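Local coordinates for putative capsular polysaccharide biosynthesis protein (Streptococcus pneumoniae serotype 4, PDB 6EWJ), which probably transfers an amino group to a sugar precursor in teichoic acid biosynthesis, using pyridoxal 5'-phosphate as its cofactor, at residues S63-L68 with Y90-S95; L70-L75 with T98-T103; L75-G80 with T129-P134. All coordinates share one frame; numbering follows the deposited sequence.

Contact 1: S63-L68 with Y90-S95; sequences SATAAL and YTASCS
Thr65 and Ala92 mark the closest backbone approach of the early turns of helices 64-74 and 92-99, their CA atoms lying 6.1 Å apart. The small Ala92, whose CB points at the other helix, suits this short spacing. That methyl meets the hydroxyl side of Thr65, with OG1 of Thr65 and CB of Ala92 3.6 Å apart, a van der Waals contact of a polar atom with a methyl group. One turn on, Leu68 bridges the remaining distance with a single branch. Its CG stands opposite the backbone N (chi1 -161°), which carries CD2 across to lie 3.9 Å from CA of Ser93 and 4.1 Å from O of Ala92, so within segment 90-95 this methyl meets backbone atoms. Val96, farther along helix 92-99, touches the side chains of both Thr65 and Leu68. Ser93 turns its own CB away from this interface, and its OG is hydrogen-bonded to Thr89 and Asp176. Behind the contact, Ser63 is the N-cap of helix 64-74: its OG accepts from N of Ala66 at 2.8 Å, nearly straight at 173°. His238 of the second subunit packs on Thr65. Ala64 and Thr65 belong to the pyridoxal 5'-phosphate site seen in another structure of this protein, whereas the cofactor is absent from this chain. A capped helix N-terminus that carries cofactor-binding residues shortly after strand 58-61 is consistent with the phosphate-binding helix start of fold type I, the aspartate aminotransferase fold.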
ATOM      1  N   SER A  63      -5.895  -2.194   1.565  1.00 16.14           N
ATOM      2  CA  SER A  63      -7.052  -1.763   0.785  1.00 16.07           C
ATOM      3  C   SER A  63      -7.654  -2.965   0.095  1.00 16.19           C
ATOM      4  O   SER A  63      -6.975  -4.026  -0.047  1.00 18.05           O
ATOM      5  CB  SER A  63      -6.715  -0.680  -0.288  1.00 15.68           C
ATOM      6  OG  SER A  63      -6.027  -1.230  -1.393  1.00 15.66           O
ATOM      7  N   ALA A  64      -8.922  -2.847  -0.283  1.00 16.45           N
ATOM      8  CA  ALA A  64      -9.525  -3.823  -1.150  1.00 16.47           C
ATOM      9  C   ALA A  64      -8.850  -3.849  -2.508  1.00 17.03           C
ATOM     10  O   ALA A  64      -8.848  -4.899  -3.176  1.00 18.39           O
ATOM     11  CB  ALA A  64     -11.025  -3.544  -1.321  1.00 16.67           C
ATOM     12  N   THR A  65      -8.416  -2.679  -2.992  1.00 16.24           N
ATOM     13  CA  THR A  65      -7.778  -2.596  -4.271  1.00 16.55           C
ATOM     14  C   THR A  65      -6.507  -3.445  -4.272  1.00 16.43           C
ATOM     15  O   THR A  65      -6.280  -4.189  -5.241  1.00 16.56           O
ATOM     16  CB  THR A  65      -7.412  -1.134  -4.637  1.00 16.98           C
ATOM     17  OG1 THR A  65      -8.586  -0.339  -4.663  1.00 17.58           O
ATOM     18  CG2 THR A  65      -6.806  -1.046  -5.993  1.00 17.71           C
ATOM     19  N   ALA A  66      -5.695  -3.329  -3.191  1.00 15.64           N
ATOM     20  CA  ALA A  66      -4.563  -4.229  -2.986  1.00 15.71           C
ATOM     21  C   ALA A  66      -4.952  -5.703  -3.028  1.00 15.94           C
ATOM     22  O   ALA A  66      -4.246  -6.521  -3.648  1.00 16.06           O
ATOM     23  CB  ALA A  66      -3.828  -3.905  -1.705  1.00 15.60           C
ATOM     24  N   ALA A  67      -6.047  -6.070  -2.323  1.00 16.17           N
ATOM     25  CA  ALA A  67      -6.477  -7.449  -2.262  1.00 16.70           C
ATOM     26  C   ALA A  67      -6.863  -7.984  -3.615  1.00 17.24           C
ATOM     27  O   ALA A  67      -6.444  -9.074  -4.017  1.00 16.63           O
ATOM     28  CB  ALA A  67      -7.644  -7.608  -1.281  1.00 17.37           C
ATOM     29  N   LEU A  68      -7.688  -7.217  -4.344  1.00 17.79           N
ATOM     30  CA  LEU A  68      -8.121  -7.643  -5.678  1.00 18.10           C
ATOM     31  C   LEU A  68      -6.922  -7.758  -6.635  1.00 17.90           C
ATOM     32  O   LEU A  68      -6.747  -8.766  -7.338  1.00 17.51           O
ATOM     33  CB  LEU A  68      -9.168  -6.682  -6.235  1.00 18.57           C
ATOM     34  CG  LEU A  68     -10.080  -7.119  -7.378  1.00 19.91           C
ATOM     35  CD1 LEU A  68     -10.795  -8.449  -7.129  1.00 20.43           C
ATOM     36  CD2 LEU A  68     -11.091  -5.999  -7.680  1.00 20.14           C
ATOM     37  N   TYR A  90     -17.408   0.465  -9.607  1.00 21.62           N
ATOM     38  CA  TYR A  90     -16.421   1.428  -9.225  1.00 21.65           C
ATOM     39  C   TYR A  90     -15.117   1.216 -10.013  1.00 20.46           C
ATOM     40  O   TYR A  90     -14.771   0.072 -10.340  1.00 20.47           O
ATOM     41  CB  TYR A  90     -16.140   1.298  -7.724  1.00 22.60           C
ATOM     42  CG  TYR A  90     -15.195   2.374  -7.182  1.00 23.66           C
ATOM     43  CD1 TYR A  90     -15.479   3.736  -7.321  1.00 24.12           C
ATOM     44  CD2 TYR A  90     -14.068   2.018  -6.441  1.00 24.63           C
ATOM     45  CE1 TYR A  90     -14.619   4.724  -6.806  1.00 25.70           C
ATOM     46  CE2 TYR A  90     -13.203   3.003  -5.937  1.00 26.06           C
ATOM     47  CZ  TYR A  90     -13.480   4.342  -6.125  1.00 26.95           C
ATOM     48  OH  TYR A  90     -12.610   5.286  -5.562  1.00 31.76           O
ATOM     49  N   THR A  91     -14.373   2.295 -10.291  1.00 19.28           N
ATOM     50  CA  THR A  91     -13.152   2.158 -11.074  1.00 18.60           C
ATOM     51  C   THR A  91     -12.161   1.075 -10.555  1.00 19.11           C
ATOM     52  O   THR A  91     -11.512   0.404 -11.363  1.00 19.54           O
ATOM     53  CB  THR A  91     -12.378   3.492 -11.225  1.00 18.42           C
ATOM     54  OG1 THR A  91     -11.238   3.270 -12.050  1.00 17.75           O
ATOM     55  CG2 THR A  91     -11.952   4.088  -9.889  1.00 17.84           C
ATOM     56  N   ALA A  92     -12.020   0.972  -9.227  1.00 19.54           N
ATOM     57  CA  ALA A  92     -11.094   0.036  -8.612  1.00 19.91           C
ATOM     58  C   ALA A  92     -11.309  -1.458  -8.993  1.00 21.37           C
ATOM     59  O   ALA A  92     -10.323  -2.211  -9.018  1.00 22.58           O
ATOM     60  CB  ALA A  92     -11.116   0.210  -7.136  1.00 19.54           C
ATOM     61  N   SER A  93     -12.543  -1.849  -9.346  1.00 21.94           N
ATOM     62  CA  SER A  93     -12.797  -3.219  -9.833  1.00 23.51           C
ATOM     63  C   SER A  93     -12.036  -3.485 -11.142  1.00 23.38           C
ATOM     64  O   SER A  93     -11.730  -4.632 -11.434  1.00 25.55           O
ATOM     65  CB  SER A  93     -14.311  -3.515 -10.043  1.00 24.23           C
ATOM     66  OG  SER A  93     -15.154  -2.917  -9.053  1.00 25.61           O
ATOM     67  N   CYS A  94     -11.808  -2.449 -11.928  1.00 22.65           N
ATOM     68  CA  CYS A  94     -11.256  -2.538 -13.259  1.00 21.64           C
ATOM     69  C   CYS A  94      -9.801  -2.134 -13.380  1.00 20.80           C
ATOM     70  O   CYS A  94      -9.042  -2.733 -14.165  1.00 20.70           O
ATOM     71  CB  CYS A  94     -12.112  -1.686 -14.189  1.00 22.48           C
ATOM     72  SG  CYS A  94     -11.816  -2.037 -15.956  1.00 24.62           S
ATOM     73  N   SER A  95      -9.416  -1.093 -12.649  1.00 19.20           N
ATOM     74  CA  SER A  95      -8.061  -0.568 -12.717  1.00 19.05           C
ATOM     75  C   SER A  95      -7.005  -1.620 -12.412  1.00 18.52           C
ATOM     76  O   SER A  95      -5.951  -1.637 -13.037  1.00 19.47           O
ATOM     77  CB  SER A  95      -7.876   0.581 -11.732  1.00 18.72           C
ATOM     78  OG  SER A  95      -8.079   0.163 -10.412  1.00 17.65           O
TER

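Contact 2: L70-L75 with T98-T103; sequences LILRVL and THVGAT
Arg73 lays its side chain along Val100, the two sliding past each other in opposite directions. From CB the chain turns to CG (chi1 -65°), and CG rests 3.7 Å from CG1 of Val100. It then runs extended through CD to NE, still beside the same methyl, which lies 3.8 Å from CZ and sits over the centre of one guanidinium face. At the tip both nitrogens approach O of His99, NH1 by way of a water and NH2 directly but obliquely. NH1 donates in the guanidinium plane to this water, 3.0 Å away, which returns a weak bond to O of His99. NH2 comes within 3.4 Å of O of His99 and forms a salt bridge with Glu69, whose carboxylate also accepts from ND1 of His99. Leu72 crosses Val100 at about a right angle, its CD1 4.2 Å from CG2 of Val100. Beyond Val100, Gly101 closes helix 92-99 in a Schellman motif with positive phi (87°). The contact thus joins the last turns of helices 64-74 and 92-99, with Tyr262 of the second subunit stacked on the His99 ring and Thr103 entering strand 103-107 through backbone bonds to Asp81 and Val83.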
ATOM      1  N   LEU A  70      -3.822  -8.414  -5.760  1.00 18.57           N
ATOM      2  CA  LEU A  70      -3.011  -9.584  -5.368  1.00 18.58           C
ATOM      3  C   LEU A  70      -3.635 -10.890  -5.792  1.00 19.14           C
ATOM      4  O   LEU A  70      -2.927 -11.802  -6.192  1.00 19.27           O
ATOM      5  CB  LEU A  70      -2.659  -9.592  -3.889  1.00 18.77           C
ATOM      6  CG  LEU A  70      -1.619  -8.526  -3.457  1.00 18.17           C
ATOM      7  CD1 LEU A  70      -1.116  -8.878  -2.069  1.00 18.15           C
ATOM      8  CD2 LEU A  70      -0.455  -8.350  -4.424  1.00 18.19           C
ATOM      9  N   ILE A  71      -4.957 -10.975  -5.728  1.00 18.79           N
ATOM     10  CA  ILE A  71      -5.654 -12.158  -6.239  1.00 19.23           C
ATOM     11  C   ILE A  71      -5.269 -12.396  -7.716  1.00 19.56           C
ATOM     12  O   ILE A  71      -4.879 -13.498  -8.109  1.00 19.73           O
ATOM     13  CB  ILE A  71      -7.190 -12.024  -6.072  1.00 19.38           C
ATOM     14  CG1 ILE A  71      -7.548 -12.046  -4.577  1.00 19.10           C
ATOM     15  CG2 ILE A  71      -7.908 -13.140  -6.825  1.00 20.01           C
ATOM     16  CD1 ILE A  71      -8.965 -11.631  -4.250  1.00 19.10           C
ATOM     17  N   LEU A  72      -5.373 -11.323  -8.513  1.00 19.06           N
ATOM     18  CA  LEU A  72      -4.966 -11.411  -9.888  1.00 19.57           C
ATOM     19  C   LEU A  72      -3.523 -11.800 -10.041  1.00 19.91           C
ATOM     20  O   LEU A  72      -3.196 -12.593 -10.918  1.00 20.20           O
ATOM     21  CB  LEU A  72      -5.246 -10.103 -10.631  1.00 19.28           C
ATOM     22  CG  LEU A  72      -6.690  -9.649 -10.743  1.00 18.72           C
ATOM     23  CD1 LEU A  72      -6.721  -8.401 -11.625  1.00 18.60           C
ATOM     24  CD2 LEU A  72      -7.594 -10.733 -11.295  1.00 19.15           C
ATOM     25  N   ARG A  73      -2.633 -11.238  -9.210  1.00 19.91           N
ATOM     26  CA  ARG A  73      -1.218 -11.597  -9.316  1.00 20.67           C
ATOM     27  C   ARG A  73      -0.931 -13.038  -8.853  1.00 21.24           C
ATOM     28  O   ARG A  73      -0.078 -13.712  -9.425  1.00 21.54           O
ATOM     29  CB  ARG A  73      -0.318 -10.596  -8.595  1.00 20.65           C
ATOM     30  CG  ARG A  73      -0.363  -9.219  -9.218  1.00 20.42           C
ATOM     31  CD  ARG A  73       0.570  -8.246  -8.536  1.00 20.39           C
ATOM     32  NE  ARG A  73       0.514  -6.953  -9.202  1.00 20.56           N
ATOM     33  CZ  ARG A  73       1.095  -6.623 -10.346  1.00 21.48           C
ATOM     34  NH1 ARG A  73       1.879  -7.457 -11.024  1.00 22.35           N
ATOM     35  NH2 ARG A  73       0.908  -5.394 -10.825  1.00 21.90           N
ATOM     36  N   VAL A  74      -1.691 -13.534  -7.880  1.00 21.34           N
ATOM     37  CA  VAL A  74      -1.534 -14.940  -7.415  1.00 22.05           C
ATOM     38  C   VAL A  74      -1.988 -15.882  -8.561  1.00 23.61           C
ATOM     39  O   VAL A  74      -1.299 -16.850  -8.914  1.00 23.88           O
ATOM     40  CB  VAL A  74      -2.317 -15.190  -6.128  1.00 21.76           C
ATOM     41  CG1 VAL A  74      -2.518 -16.680  -5.875  1.00 22.45           C
ATOM     42  CG2 VAL A  74      -1.626 -14.495  -4.948  1.00 21.16           C
ATOM     43  N   LEU A  75      -3.100 -15.523  -9.197  1.00 23.77           N
ATOM     44  CA  LEU A  75      -3.548 -16.238 -10.402  1.00 25.24           C
ATOM     45  C   LEU A  75      -2.640 -16.092 -11.651  1.00 26.35           C
ATOM     46  O   LEU A  75      -2.853 -16.791 -12.648  1.00 27.18           O
ATOM     47  CB  LEU A  75      -4.976 -15.805 -10.739  1.00 24.39           C
ATOM     48  CG  LEU A  75      -6.033 -16.183  -9.708  1.00 23.91           C
ATOM     49  CD1 LEU A  75      -7.349 -15.559 -10.085  1.00 23.35           C
ATOM     50  CD2 LEU A  75      -6.156 -17.703  -9.555  1.00 25.00           C
ATOM     51  N   THR A  98      -5.783  -3.528 -15.408  1.00 19.97           N
ATOM     52  CA  THR A  98      -4.765  -2.831 -16.205  1.00 20.88           C
ATOM     53  C   THR A  98      -3.430  -2.872 -15.463  1.00 20.99           C
ATOM     54  O   THR A  98      -2.368  -2.938 -16.107  1.00 22.02           O
ATOM     55  CB  THR A  98      -5.161  -1.390 -16.569  1.00 21.09           C
ATOM     56  OG1 THR A  98      -5.209  -0.584 -15.394  1.00 20.95           O
ATOM     57  CG2 THR A  98      -6.536  -1.359 -17.255  1.00 21.40           C
ATOM     58  N   HIS A  99      -3.458  -2.859 -14.134  1.00 20.35           N
ATOM     59  CA  HIS A  99      -2.224  -2.933 -13.360  1.00 20.01           C
ATOM     60  C   HIS A  99      -1.391  -4.158 -13.637  1.00 21.08           C
ATOM     61  O   HIS A  99      -0.153  -4.061 -13.730  1.00 21.28           O
ATOM     62  CB  HIS A  99      -2.465  -2.858 -11.869  1.00 18.89           C
ATOM     63  CG  HIS A  99      -3.009  -1.544 -11.415  1.00 18.53           C
ATOM     64  ND1 HIS A  99      -3.336  -1.299 -10.100  1.00 17.65           N
ATOM     65  CD2 HIS A  99      -3.284  -0.400 -12.094  1.00 18.37           C
ATOM     66  CE1 HIS A  99      -3.807  -0.075  -9.983  1.00 17.48           C
ATOM     67  NE2 HIS A  99      -3.827   0.480 -11.193  1.00 17.90           N
ATOM     68  N   VAL A 100      -2.039  -5.306 -13.803  1.00 20.48           N
ATOM     69  CA  VAL A 100      -1.331  -6.547 -14.091  1.00 21.14           C
ATOM     70  C   VAL A 100      -1.093  -6.749 -15.578  1.00 22.16           C
ATOM     71  O   VAL A 100      -0.498  -7.733 -16.000  1.00 22.97           O
ATOM     72  CB  VAL A 100      -2.065  -7.779 -13.481  1.00 20.99           C
ATOM     73  CG1 VAL A 100      -2.224  -7.600 -12.010  1.00 20.18           C
ATOM     74  CG2 VAL A 100      -3.423  -8.024 -14.159  1.00 21.56           C
ATOM     75  N   GLY A 101      -1.590  -5.816 -16.393  1.00 22.20           N
ATOM     76  CA  GLY A 101      -1.375  -5.824 -17.823  1.00 23.27           C
ATOM     77  C   GLY A 101      -2.364  -6.638 -18.629  1.00 23.30           C
ATOM     78  O   GLY A 101      -2.130  -6.859 -19.794  1.00 24.12           O
ATOM     79  N   ALA A 102      -3.428  -7.114 -17.991  1.00 22.82           N
ATOM     80  CA  ALA A 102      -4.496  -7.827 -18.657  1.00 23.44           C
ATOM     81  C   ALA A 102      -5.453  -6.842 -19.343  1.00 23.53           C
ATOM     82  O   ALA A 102      -5.379  -5.635 -19.143  1.00 23.19           O
ATOM     83  CB  ALA A 102      -5.272  -8.685 -17.665  1.00 22.45           C
ATOM     84  N   THR A 103      -6.346  -7.391 -20.152  1.00 24.62           N
ATOM     85  CA  THR A 103      -7.307  -6.620 -20.922  1.00 24.82           C
ATOM     86  C   THR A 103      -8.672  -6.665 -20.257  1.00 24.55           C
ATOM     87  O   THR A 103      -9.268  -7.747 -20.125  1.00 25.56           O
ATOM     88  CB  THR A 103      -7.412  -7.155 -22.353  1.00 26.07           C
ATOM     89  OG1 THR A 103      -6.106  -7.225 -22.923  1.00 27.06           O
ATOM     90  CG2 THR A 103      -8.282  -6.220 -23.233  1.00 26.21           C
TER
HETATM   91  O   HOH W   1       2.593  -6.020 -13.574  1.00 25.83           O

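Contact 3: L75-G80 with T129-P134; sequences LEVGPG and TKVIIP
Val77 and Lys130 bring the loop after helix 64-74 closest to strand 129-132, with their CA atoms 6.9 Å apart. This is the layered alpha/beta architecture of the large domain of fold type I enzymes: strand 129-132 runs parallel between strands 82-86 and 172-177, and the loop that feeds strand 82-86 lies against one face of it. The loop leaves the helix through a Schellman motif at Glu76, where positive phi (53°) ends the helix, and Leu75 and Val77, the residues before and after, both point toward the strand. On the strand, Lys130 departs from extended geometry (psi -32°), and the CB atoms of consecutive residues Lys130 and Val131 both point toward the loop. CB of Lys130 lies 3.9 Å from CG2 of Val77, a purely apolar touch by the root of the lysine. The chain then bends at CB-CG (chi2 -51°) and leads its amino group away, to a cation-pi interaction with Phe158 and a weak hydrogen bond with Gln165, so the buried lysine contributes methylene here and charge farther off. Neighbouring residues continue the apolar packing: Val77 also touches Val83 and Ala102, Leu75 touches Val172, and Val131 touches Val174. The contact is buried, lies away from the cofactor site, and involves this subunit alone. Its centre is one methyl, CG2 of Val131. CG2 of Val77 reaches it at 3.8 Å. CD1 of Leu75 meets the same carbon of Val131, also at 3.8 Å, yet stands 4.7 Å from CG2 of Val77, so the two loop methyls meet it side by side, not from opposite sides.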
ATOM      1  N   LEU A  75      -3.100 -15.523  -9.197  1.00 23.77           N
ATOM      2  CA  LEU A  75      -3.548 -16.238 -10.402  1.00 25.24           C
ATOM      3  C   LEU A  75      -2.640 -16.092 -11.651  1.00 26.35           C
ATOM      4  O   LEU A  75      -2.853 -16.791 -12.648  1.00 27.18           O
ATOM      5  CB  LEU A  75      -4.976 -15.805 -10.739  1.00 24.39           C
ATOM      6  CG  LEU A  75      -6.033 -16.183  -9.708  1.00 23.91           C
ATOM      7  CD1 LEU A  75      -7.349 -15.559 -10.085  1.00 23.35           C
ATOM      8  CD2 LEU A  75      -6.156 -17.703  -9.555  1.00 25.00           C
ATOM      9  N   GLU A  76      -1.640 -15.213 -11.576  1.00 26.52           N
ATOM     10  CA  GLU A  76      -0.748 -14.827 -12.694  1.00 28.02           C
ATOM     11  C   GLU A  76      -1.504 -14.375 -13.964  1.00 27.67           C
ATOM     12  O   GLU A  76      -1.100 -14.653 -15.075  1.00 29.05           O
ATOM     13  CB  GLU A  76       0.275 -15.918 -12.974  1.00 29.56           C
ATOM     14  CG  GLU A  76       1.190 -16.179 -11.780  1.00 30.38           C
ATOM     15  CD  GLU A  76       2.108 -17.345 -12.013  1.00 32.17           C
ATOM     16  OE1 GLU A  76       1.597 -18.432 -12.072  1.00 33.38           O
ATOM     17  OE2 GLU A  76       3.342 -17.229 -12.141  1.00 35.16           O
ATOM     18  N   VAL A  77      -2.601 -13.675 -13.767  1.00 27.38           N
ATOM     19  CA  VAL A  77      -3.336 -13.028 -14.858  1.00 27.76           C
ATOM     20  C   VAL A  77      -2.439 -11.872 -15.326  1.00 28.23           C
ATOM     21  O   VAL A  77      -1.977 -11.070 -14.500  1.00 27.27           O
ATOM     22  CB  VAL A  77      -4.725 -12.517 -14.375  1.00 27.29           C
ATOM     23  CG1 VAL A  77      -5.442 -11.661 -15.414  1.00 27.52           C
ATOM     24  CG2 VAL A  77      -5.606 -13.691 -14.005  1.00 27.49           C
ATOM     25  N   GLY A  78      -2.169 -11.801 -16.624  1.00 29.12           N
ATOM     26  CA  GLY A  78      -1.327 -10.745 -17.161  1.00 29.72           C
ATOM     27  C   GLY A  78      -1.581 -10.421 -18.628  1.00 30.42           C
ATOM     28  O   GLY A  78      -2.713 -10.600 -19.116  1.00 30.97           O
ATOM     29  N   PRO A  79      -0.547  -9.911 -19.325  1.00 31.23           N
ATOM     30  CA  PRO A  79      -0.654  -9.566 -20.758  1.00 31.66           C
ATOM     31  C   PRO A  79      -1.212 -10.706 -21.592  1.00 32.18           C
ATOM     32  O   PRO A  79      -0.802 -11.849 -21.422  1.00 31.77           O
ATOM     33  CB  PRO A  79       0.790  -9.260 -21.144  1.00 32.66           C
ATOM     34  CG  PRO A  79       1.395  -8.723 -19.886  1.00 32.03           C
ATOM     35  CD  PRO A  79       0.788  -9.562 -18.792  1.00 31.27           C
ATOM     36  N   GLY A  80      -2.182 -10.387 -22.439  1.00 32.25           N
ATOM     37  CA  GLY A  80      -2.821 -11.385 -23.282  1.00 33.36           C
ATOM     38  C   GLY A  80      -4.039 -12.052 -22.662  1.00 32.20           C
ATOM     39  O   GLY A  80      -4.823 -12.642 -23.398  1.00 33.72           O
ATOM     40  N   THR A 129     -10.179 -15.486 -21.625  1.00 31.58           N
ATOM     41  CA  THR A 129     -10.824 -15.110 -20.380  1.00 30.22           C
ATOM     42  C   THR A 129     -10.268 -15.974 -19.259  1.00 29.82           C
ATOM     43  O   THR A 129     -10.304 -17.213 -19.350  1.00 30.42           O
ATOM     44  CB  THR A 129     -12.361 -15.261 -20.412  1.00 30.47           C
ATOM     45  OG1 THR A 129     -12.889 -14.706 -21.615  1.00 30.52           O
ATOM     46  CG2 THR A 129     -12.989 -14.519 -19.215  1.00 29.31           C
ATOM     47  N   LYS A 130      -9.715 -15.311 -18.236  1.00 29.29           N
ATOM     48  CA  LYS A 130      -9.223 -15.969 -17.021  1.00 29.25           C
ATOM     49  C   LYS A 130     -10.060 -15.748 -15.773  1.00 27.36           C
ATOM     50  O   LYS A 130     -10.100 -16.625 -14.883  1.00 27.55           O
ATOM     51  CB  LYS A 130      -7.792 -15.524 -16.691  1.00 29.76           C
ATOM     52  CG  LYS A 130      -6.743 -15.808 -17.748  1.00 31.45           C
ATOM     53  CD  LYS A 130      -6.731 -17.252 -18.222  1.00 33.82           C
ATOM     54  CE  LYS A 130      -5.531 -17.505 -19.119  1.00 35.47           C
ATOM     55  NZ  LYS A 130      -5.488 -18.913 -19.513  1.00 37.34           N
ATOM     56  N   VAL A 131     -10.698 -14.589 -15.663  1.00 25.09           N
ATOM     57  CA  VAL A 131     -11.339 -14.172 -14.421  1.00 23.62           C
ATOM     58  C   VAL A 131     -12.604 -13.398 -14.729  1.00 22.89           C
ATOM     59  O   VAL A 131     -12.666 -12.648 -15.720  1.00 23.12           O
ATOM     60  CB  VAL A 131     -10.414 -13.285 -13.562  1.00 22.80           C
ATOM     61  CG1 VAL A 131     -11.157 -12.642 -12.402  1.00 21.97           C
ATOM     62  CG2 VAL A 131      -9.250 -14.086 -13.014  1.00 23.33           C
ATOM     63  N   ILE A 132     -13.611 -13.592 -13.893  1.00 22.03           N
ATOM     64  CA  ILE A 132     -14.798 -12.774 -13.883  1.00 21.18           C
ATOM     65  C   ILE A 132     -14.828 -12.102 -12.514  1.00 20.24           C
ATOM     66  O   ILE A 132     -14.668 -12.779 -11.476  1.00 19.78           O
ATOM     67  CB  ILE A 132     -16.083 -13.595 -14.095  1.00 21.63           C
ATOM     68  CG1 ILE A 132     -16.057 -14.257 -15.459  1.00 22.70           C
ATOM     69  CG2 ILE A 132     -17.316 -12.686 -13.995  1.00 21.31           C
ATOM     70  CD1 ILE A 132     -17.057 -15.370 -15.661  1.00 23.84           C
ATOM     71  N   ILE A 133     -15.054 -10.783 -12.515  1.00 19.53           N
ATOM     72  CA  ILE A 133     -15.219  -9.994 -11.283  1.00 19.02           C
ATOM     73  C   ILE A 133     -16.656  -9.407 -11.144  1.00 19.43           C
ATOM     74  O   ILE A 133     -16.891  -8.255 -11.524  1.00 19.98           O
ATOM     75  CB  ILE A 133     -14.151  -8.838 -11.168  1.00 18.22           C
ATOM     76  CG1 ILE A 133     -12.732  -9.363 -11.446  1.00 18.30           C
ATOM     77  CG2 ILE A 133     -14.213  -8.181  -9.769  1.00 17.68           C
ATOM     78  CD1 ILE A 133     -11.619  -8.301 -11.369  1.00 17.80           C
ATOM     79  N   PRO A 134     -17.612 -10.174 -10.580  1.00 20.07           N
ATOM     80  CA  PRO A 134     -18.864  -9.565 -10.170  1.00 19.91           C
ATOM     81  C   PRO A 134     -18.661  -8.567  -9.020  1.00 19.68           C
ATOM     82  O   PRO A 134     -17.765  -8.786  -8.175  1.00 20.01           O
ATOM     83  CB  PRO A 134     -19.691 -10.772  -9.653  1.00 20.69           C
ATOM     84  CG  PRO A 134     -18.922 -12.008 -10.019  1.00 20.98           C
ATOM     85  CD  PRO A 134     -17.487 -11.547 -10.047  1.00 20.43           C
TER

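Contacts 1 and 2 are successive levels of one interface between helices 64-74 and 92-99, their centres about 11 Å apart; the first lies at the helix beginnings, the second at their ends. Contact 3 follows where helix 64-74 gives way to its loop, its centre about 6 Å from that of contact 2. O of Leu72 and N of Val77, 3.1 Å apart, form a probable hydrogen bond between these two. Contact 1 meets contact 3 where O of Ser93 packs on CD1 of Ile133 at 3.7 Å. Contact 1 holds cofactor-binding residues Ala64 and Thr65; from contact 2, the His99 side chain comes within about 5 Å of that of Thr65.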